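Probable disease resistance protein At5g66900 (Arabidopsis thaliana, PDB 7L7W) acts as a plant helper immune receptor and calcium-permeable nonselective cation channel, seen here as its N-terminal RPW8-type domain, a four-helix bundle. Local coordinates at residues Asp43-Ser46 and Thr47-Leu51; Arg87-Pro90 and Arg91-Trp94; Glu99-Arg102 and Lys103-Ile107. The protein carries 2 engineered substitutions. All coordinates share one frame; numbering follows the deposited sequence.

Interaction 1. Residues Asp43-Ser46 and Thr47-Leu51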
loop_
_atom_site.group_PDB
_atom_site.type_symbol
_atom_site.label_atom_id
_atom_site.label_comp_id
_atom_site.label_asym_id
_atom_site.label_seq_id
_atom_site.Cartn_x
_atom_site.Cartn_y
_atom_site.Cartn_z
ATOM N N ASP A 43 12.215 10.303 -9.934
ATOM C CA ASP A 43 11.615 11.405 -10.686
ATOM C C ASP A 43 11.913 12.764 -10.050
ATOM O O ASP A 43 12.399 13.693 -10.723
ATOM C CB ASP A 43 10.111 11.178 -10.809
ATOM C CG ASP A 43 9.785 9.907 -11.565
ATOM O OD1 ASP A 43 10.383 9.705 -12.643
ATOM O OD2 ASP A 43 8.959 9.092 -11.077
ATOM N N LEU A 44 11.644 12.900 -8.751
ATOM C CA LEU A 44 11.828 14.200 -8.130
ATOM C C LEU A 44 13.308 14.548 -7.997
ATOM O O LEU A 44 13.684 15.704 -8.225
ATOM C CB LEU A 44 11.117 14.264 -6.778
ATOM C CG LEU A 44 11.024 15.702 -6.238
ATOM C CD1 LEU A 44 10.073 16.646 -7.036
ATOM C CD2 LEU A 44 10.736 15.753 -4.745
ATOM N N VAL A 45 14.177 13.583 -7.658
ATOM C CA VAL A 45 15.575 13.987 -7.539
ATOM C C VAL A 45 16.172 14.245 -8.917
ATOM O O VAL A 45 17.081 15.068 -9.046
ATOM C CB VAL A 45 16.451 12.996 -6.748
ATOM C CG1 VAL A 45 15.741 12.500 -5.509
ATOM C CG2 VAL A 45 16.958 11.896 -7.629
ATOM N N SER A 46 15.656 13.613 -9.973
ATOM C CA SER A 46 16.166 13.958 -11.297
ATOM C C SER A 46 15.816 15.401 -11.644
ATOM O O SER A 46 16.673 16.171 -12.112
ATOM C CB SER A 46 15.621 13.010 -12.359
ATOM O OG SER A 46 14.521 13.609 -13.020
ATOM N N THR A 47 14.555 15.793 -11.416
ATOM C CA THR A 47 14.196 17.183 -11.664
ATOM C C THR A 47 15.007 18.136 -10.792
ATOM O O THR A 47 15.517 19.151 -11.277
ATOM C CB THR A 47 12.707 17.401 -11.448
ATOM O OG1 THR A 47 11.999 16.929 -12.599
ATOM C CG2 THR A 47 12.411 18.883 -11.251
ATOM N N MET A 48 15.168 17.803 -9.512
ATOM C CA MET A 48 15.906 18.677 -8.606
ATOM C C MET A 48 17.389 18.754 -8.968
ATOM O O MET A 48 18.031 19.780 -8.728
ATOM C CB MET A 48 15.733 18.199 -7.159
ATOM C CG MET A 48 14.341 18.485 -6.570
ATOM S SD MET A 48 14.156 18.116 -4.792
ATOM C CE MET A 48 14.396 16.331 -4.727
ATOM N N GLU A 49 17.949 17.703 -9.558
ATOM C CA GLU A 49 19.344 17.755 -9.959
ATOM C C GLU A 49 19.519 18.563 -11.234
ATOM O O GLU A 49 20.581 19.165 -11.432
ATOM C CB GLU A 49 19.898 16.335 -10.094
ATOM C CG GLU A 49 20.225 15.736 -8.721
ATOM C CD GLU A 49 20.759 14.309 -8.762
ATOM O OE1 GLU A 49 20.252 13.477 -9.564
ATOM O OE2 GLU A 49 21.677 14.014 -7.957
ATOM N N ILE A 50 18.492 18.593 -12.092
ATOM C CA ILE A 50 18.472 19.563 -13.192
ATOM C C ILE A 50 18.445 20.989 -12.645
ATOM O O ILE A 50 19.169 21.876 -13.112
ATOM C CB ILE A 50 17.258 19.326 -14.105
ATOM C CG1 ILE A 50 17.356 18.002 -14.848
ATOM C CG2 ILE A 50 17.069 20.507 -15.064
ATOM C CD1 ILE A 50 16.016 17.611 -15.475
ATOM N N LEU A 51 17.561 21.238 -11.678
ATOM C CA LEU A 51 17.397 22.587 -11.150
ATOM C C LEU A 51 18.593 23.046 -10.315
ATOM O O LEU A 51 18.793 24.254 -10.159
ATOM C CB LEU A 51 16.105 22.649 -10.332
ATOM C CG LEU A 51 15.861 23.821 -9.378
ATOM C CD1 LEU A 51 15.336 25.036 -10.151
ATOM C CD2 LEU A 51 14.905 23.422 -8.253
#
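Asp-43 O receives the amide of Thr-47 at 3.1 Å from O to N, and the same four-residue step joins Leu-44 to Met-48, Val-45 to Glu-49 and Ser-46 to Ile-50, making residues 43-51 one run of regular alpha-helix. They belong to helix 38-60 of the four-helix bundle that the RPW8-type domain forms; Leu-44, Val-45, Thr-47 and Met-48 are buried there, Ser-46 and Glu-49 only partly so. On the buried side Met-48 reaches back by one turn. Its CG is anti to its own carbonyl carbon (chi1 -73°), and a bend about the last torsion (chi3 -64°) turns the terminal methyl toward the preceding turn. There Met-48 CE lies 3.7 Å from Leu-44 CD2, the two chains crossing at a slant, while Val-45 CG1 approaches the same methyl at 4.1 Å. One methyl thus touches both aliphatic residues, and Met-48 goes on to meet Val-27 and Ile-28 of helix 20-32 and Met-111 of helix 97-114. Glu-49 runs alongside Val-45, pointing the same way, with its OE1 4.1 Å from Val-45 CG2. This is an apolar flank to a carboxylate whose other oxygen, OE2, makes a salt bridge with Lys-32; the nearest side-chain atom of Glu-49 is about 4 Å from a bound nickel ion. Thr-47 sends its OG1 to OD1 of Asn-108, a polar link to helix 97-114, and also packs on Met-111 and Leu-112. The hydroxyl of Ser-46 instead folds back on its own helix: OG donates to Asp-43 O at 3.1 Å, so this carbonyl oxygen carries two donors, Ser-46 OG and Thr-47 N, both arriving from the same face of the carbonyl plane.

Interaction 2. Residues Arg87-Pro90 and Arg91-Trp94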
loop_
_atom_site.group_PDB
_atom_site.type_symbol
_atom_site.label_atom_id
_atom_site.label_comp_id
_atom_site.label_asym_id
_atom_site.label_seq_id
_atom_site.Cartn_x
_atom_site.Cartn_y
_atom_site.Cartn_z
ATOM N N ARG A 87 9.822 15.511 4.087
ATOM C CA ARG A 87 9.920 15.214 5.507
ATOM C C ARG A 87 8.683 14.503 6.022
ATOM O O ARG A 87 8.775 13.811 7.040
ATOM C CB ARG A 87 10.204 16.485 6.300
ATOM C CG ARG A 87 11.352 17.268 5.695
ATOM C CD ARG A 87 12.216 17.936 6.725
ATOM N NE ARG A 87 13.383 17.133 7.067
ATOM C CZ ARG A 87 14.639 17.489 6.814
ATOM N NH1 ARG A 87 15.644 16.699 7.166
ATOM N NH2 ARG A 87 14.891 18.638 6.213
ATOM N N LYS A 88 7.540 14.627 5.328
ATOM C CA LYS A 88 6.348 13.934 5.806
ATOM C C LYS A 88 6.191 12.542 5.183
ATOM O O LYS A 88 5.349 11.764 5.639
ATOM C CB LYS A 88 5.090 14.748 5.505
ATOM C CG LYS A 88 4.706 14.686 4.034
ATOM C CD LYS A 88 3.216 14.982 3.735
ATOM C CE LYS A 88 2.698 16.223 4.427
ATOM N NZ LYS A 88 1.823 16.916 3.442
ATOM N N PHE A 89 6.955 12.211 4.139
ATOM C CA PHE A 89 6.767 10.915 3.474
ATOM C C PHE A 89 6.718 9.703 4.399
ATOM O O PHE A 89 5.833 8.847 4.194
ATOM C CB PHE A 89 7.851 10.664 2.419
ATOM C CG PHE A 89 7.663 9.379 1.676
ATOM C CD1 PHE A 89 6.509 9.163 0.931
ATOM C CD2 PHE A 89 8.614 8.376 1.749
ATOM C CE1 PHE A 89 6.318 7.975 0.244
ATOM C CE2 PHE A 89 8.425 7.173 1.066
ATOM C CZ PHE A 89 7.271 6.975 0.316
ATOM N N PRO A 90 7.602 9.536 5.385
ATOM C CA PRO A 90 7.529 8.342 6.244
ATOM C C PRO A 90 6.186 8.144 6.940
ATOM O O PRO A 90 5.880 7.020 7.364
ATOM C CB PRO A 90 8.648 8.578 7.262
ATOM C CG PRO A 90 9.649 9.374 6.495
ATOM C CD PRO A 90 8.829 10.313 5.651
ATOM N N ARG A 91 5.368 9.180 7.075
ATOM C CA ARG A 91 4.054 9.002 7.673
ATOM C C ARG A 91 2.925 9.056 6.652
ATOM O O ARG A 91 1.760 9.099 7.040
ATOM C CB ARG A 91 3.842 10.021 8.790
ATOM C CG ARG A 91 4.931 9.929 9.864
ATOM C CD ARG A 91 4.880 11.091 10.837
ATOM N NE ARG A 91 3.919 12.113 10.414
ATOM C CZ ARG A 91 4.221 13.333 9.953
ATOM N NH1 ARG A 91 5.488 13.741 9.832
ATOM N NH2 ARG A 91 3.230 14.157 9.609
ATOM N N VAL A 92 3.229 9.004 5.357
ATOM C CA VAL A 92 2.172 8.831 4.364
ATOM C C VAL A 92 1.630 7.402 4.483
ATOM O O VAL A 92 2.363 6.428 4.285
ATOM C CB VAL A 92 2.688 9.117 2.953
ATOM C CG1 VAL A 92 1.583 8.962 1.948
ATOM C CG2 VAL A 92 3.232 10.508 2.890
ATOM N N LYS A 93 0.348 7.274 4.828
ATOM C CA LYS A 93 -0.315 5.975 4.909
ATOM C C LYS A 93 -0.545 5.427 3.502
ATOM O O LYS A 93 -0.550 6.182 2.518
ATOM C CB LYS A 93 -1.632 6.108 5.675
ATOM C CG LYS A 93 -1.447 6.885 6.963
ATOM C CD LYS A 93 -2.662 6.877 7.850
ATOM C CE LYS A 93 -2.511 7.953 8.922
ATOM N NZ LYS A 93 -2.681 9.359 8.363
ATOM N N TRP A 94 -0.716 4.096 3.405
ATOM C CA TRP A 94 -0.732 3.457 2.083
ATOM C C TRP A 94 -1.886 3.974 1.222
ATOM O O TRP A 94 -1.740 4.144 0.004
ATOM C CB TRP A 94 -0.792 1.921 2.208
ATOM C CG TRP A 94 -2.011 1.382 2.936
ATOM C CD1 TRP A 94 -2.096 1.065 4.266
ATOM C CD2 TRP A 94 -3.309 1.109 2.376
ATOM N NE1 TRP A 94 -3.363 0.618 4.569
ATOM C CE2 TRP A 94 -4.132 0.645 3.434
ATOM C CE3 TRP A 94 -3.860 1.221 1.091
ATOM C CZ2 TRP A 94 -5.477 0.288 3.245
ATOM C CZ3 TRP A 94 -5.214 0.875 0.905
ATOM C CH2 TRP A 94 -5.997 0.415 1.978
#
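Arg-91, the first residue past Pro-90, turns its backbone N back to Lys-88 O, a hydrogen bond of 3.0 Å that spans three residues rather than four. This places the contact at a short 3-10 stretch at the C-terminal end of helix 70-88, where the chain leaves that helix and heads for helix 97-114. The amide of Arg-91 stands above the carbonyl plane of Lys-88, 39° out of it, in keeping with 3-10 geometry. Its side chain bends about the third torsion, bringing NH1 to 4.1 Å from Lys-88 CA. The guanidinium therefore comes obliquely up to the backbone of the preceding turn, while the Lys-88 ammonium stays well apart, its NZ 6.9 Å from Arg-91 NH2. Val-92 repeats the short step, its N donating to Phe-89 O at 2.9 Å, here from 57° out of the carbonyl plane. Its CG2, which is anti to the Val-92 carbonyl carbon, is carried toward the Phe-89 ring and meets CD1 at 4.0 Å. The two side chains cross at about a right angle. Phe-89 is also stacked on Phe-37 and meets Phe-34 edge-to-face, so the valine joins an aromatic cluster. Lys-93 continues the connection through its backbone N, hydrogen-bonded to OE1 of Glu-96. Trp-94 then leaves the turn for the assembly: its NE1 donates to Val-92 O of the second subunit, and Val-92 O in turn accepts from Trp-94 NE1 of the third subunit. The chemistry implies three separate contributions: i to i+3 backbone bonds shape the turn, Phe-89 and Val-92 give it an apolar contact, and Val-92 O is used between chains of the three-chain assembly.

Interaction 3. Residues Glu99-Arg102 and Lys103-Ile107. Engineered in segment 99-102: Glu-99 (natural residue Lys).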
loop_
_atom_site.group_PDB
_atom_site.type_symbol
_atom_site.label_atom_id
_atom_site.label_comp_id
_atom_site.label_asym_id
_atom_site.label_seq_id
_atom_site.Cartn_x
_atom_site.Cartn_y
_atom_site.Cartn_z
ATOM N N GLU A 99 -2.812 10.196 -3.725
ATOM C CA GLU A 99 -2.885 11.590 -3.319
ATOM C C GLU A 99 -1.500 12.208 -3.289
ATOM O O GLU A 99 -1.202 13.177 -4.004
ATOM C CB GLU A 99 -3.521 11.670 -1.941
ATOM C CG GLU A 99 -4.114 12.985 -1.602
ATOM C CD GLU A 99 -4.737 12.957 -0.229
ATOM O OE1 GLU A 99 -3.962 12.955 0.760
ATOM O OE2 GLU A 99 -5.994 12.905 -0.149
ATOM N N TYR A 100 -0.626 11.604 -2.484
ATOM C CA TYR A 100 0.699 12.160 -2.290
ATOM C C TYR A 100 1.445 12.188 -3.607
ATOM O O TYR A 100 2.107 13.182 -3.934
ATOM C CB TYR A 100 1.439 11.342 -1.245
ATOM C CG TYR A 100 2.858 11.748 -0.954
ATOM C CD1 TYR A 100 3.142 12.741 -0.027
ATOM C CD2 TYR A 100 3.928 11.094 -1.568
ATOM C CE1 TYR A 100 4.455 13.091 0.257
ATOM C CE2 TYR A 100 5.229 11.431 -1.288
ATOM C CZ TYR A 100 5.496 12.427 -0.377
ATOM O OH TYR A 100 6.809 12.767 -0.101
ATOM N N THR A 101 1.260 11.157 -4.432
ATOM C CA THR A 101 2.012 11.145 -5.672
ATOM C C THR A 101 1.621 12.330 -6.540
ATOM O O THR A 101 2.497 13.032 -7.060
ATOM C CB THR A 101 1.825 9.823 -6.392
ATOM O OG1 THR A 101 2.299 8.774 -5.542
ATOM C CG2 THR A 101 2.656 9.804 -7.661
ATOM N N ARG A 102 0.317 12.635 -6.610
ATOM C CA ARG A 102 -0.124 13.789 -7.391
ATOM C C ARG A 102 0.556 15.054 -6.889
ATOM O O ARG A 102 1.137 15.812 -7.679
ATOM C CB ARG A 102 -1.653 13.929 -7.343
ATOM C CG ARG A 102 -2.428 12.813 -8.066
ATOM C CD ARG A 102 -1.633 12.207 -9.241
ATOM N NE ARG A 102 -2.112 10.876 -9.635
ATOM C CZ ARG A 102 -1.537 9.731 -9.270
ATOM N NH1 ARG A 102 -0.456 9.758 -8.509
ATOM N NH2 ARG A 102 -2.035 8.560 -9.664
ATOM N N LYS A 103 0.571 15.248 -5.566
ATOM C CA LYS A 103 1.256 16.395 -4.975
ATOM C C LYS A 103 2.725 16.428 -5.407
ATOM O O LYS A 103 3.212 17.439 -5.929
ATOM C CB LYS A 103 1.101 16.302 -3.458
ATOM C CG LYS A 103 1.606 17.427 -2.598
ATOM C CD LYS A 103 1.232 17.162 -1.113
ATOM C CE LYS A 103 -0.173 16.514 -0.993
ATOM N NZ LYS A 103 -0.944 16.872 0.252
ATOM N N ILE A 104 3.425 15.293 -5.283
ATOM C CA ILE A 104 4.835 15.250 -5.664
ATOM C C ILE A 104 4.990 15.606 -7.132
ATOM O O ILE A 104 5.870 16.397 -7.507
ATOM C CB ILE A 104 5.441 13.871 -5.353
ATOM C CG1 ILE A 104 5.505 13.677 -3.851
ATOM C CG2 ILE A 104 6.839 13.782 -5.885
ATOM C CD1 ILE A 104 6.053 14.883 -3.144
ATOM N N GLU A 105 4.095 15.080 -7.976
ATOM C CA GLU A 105 4.186 15.365 -9.400
ATOM C C GLU A 105 4.040 16.858 -9.659
ATOM O O GLU A 105 4.802 17.436 -10.443
ATOM C CB GLU A 105 3.133 14.567 -10.169
ATOM C CG GLU A 105 3.540 13.119 -10.401
ATOM C CD GLU A 105 2.398 12.252 -10.937
ATOM O OE1 GLU A 105 1.230 12.714 -10.894
ATOM O OE2 GLU A 105 2.675 11.115 -11.401
ATOM N N ARG A 106 3.128 17.526 -8.953
ATOM C CA ARG A 106 2.974 18.927 -9.284
ATOM C C ARG A 106 4.178 19.725 -8.815
ATOM O O ARG A 106 4.622 20.640 -9.523
ATOM C CB ARG A 106 1.676 19.518 -8.751
ATOM C CG ARG A 106 1.262 20.511 -9.785
ATOM C CD ARG A 106 -0.148 21.000 -9.758
ATOM N NE ARG A 106 -0.193 22.205 -10.584
ATOM C CZ ARG A 106 0.403 23.362 -10.278
ATOM N NH1 ARG A 106 1.084 23.503 -9.140
ATOM N NH2 ARG A 106 0.312 24.391 -11.114
ATOM N N ILE A 107 4.777 19.346 -7.675
ATOM C CA ILE A 107 6.026 20.002 -7.288
ATOM C C ILE A 107 7.033 19.853 -8.411
ATOM O O ILE A 107 7.593 20.838 -8.907
ATOM C CB ILE A 107 6.565 19.424 -5.971
ATOM C CG1 ILE A 107 5.564 19.686 -4.835
ATOM C CG2 ILE A 107 7.943 20.004 -5.670
ATOM C CD1 ILE A 107 6.021 19.179 -3.485
#
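Tyr-100 and Ile-104 are brought together by their first torsions: the tyrosine CG is anti to its backbone N (chi1 178°), whereas the isoleucine CG1 is anti to the carbonyl carbon (chi1 -68°), pointing back along the helix. As a result Ile-104 CG1 sits over one face of the phenol ring, 3.8 Å from its centroid and displaced toward the rim at CE2, a CH-pi contact between residues one turn apart. Ile-104 CD1 stays on the same face, toward the hydroxyl end, 3.7 Å from Tyr-100 CZ. The backbone joins the same pair, Ile-104 N to Tyr-100 O at 2.8 Å. On the exposed side Arg-102 and Glu-105 lie side by side. Arg-102 CD is 3.3 Å from Glu-105 OE1, which is 4.0 Å from Arg-102 NE: at most a probable electrostatic attraction, since no N-H points at the oxygen. Glu-99, an engineered residue in place of lysine, has OE1 5.0 Å from Lys-103 NZ. In the four-helix bundle, the buried face of helix 97-114 looks inward: Tyr-100 OH bonds to Ala-85 O of helix 70-88, Ile-104 packs on Ala-85, Tyr-100 packs on Leu-40 and Thr-101 on Pro-39, both of helix 38-60.

How the interactions relate
Interactions 1 and 3 both lie wholly within long alpha-helices (38-60 and 97-114), each with a buried apolar face and a more polar outer one, and they meet where Leu-44 CD1 comes within 4.2 Å of Ile-107 CG2. Their centres lie about 9 and 14 Å from the centre of the chain; that of interaction 2, which uses three-residue turns, lies about 20 Å from it. Interaction 2 still touches interaction 3, through Phe-89 CD1 and Tyr-100 CE2 at 3.4 Å and through Val-92. Interactions 1 and 2 do not touch. Contact is aliphatic in interaction 1 and aliphatic-aromatic in interaction 3, while interaction 2 joins an aromatic cluster near the other subunits.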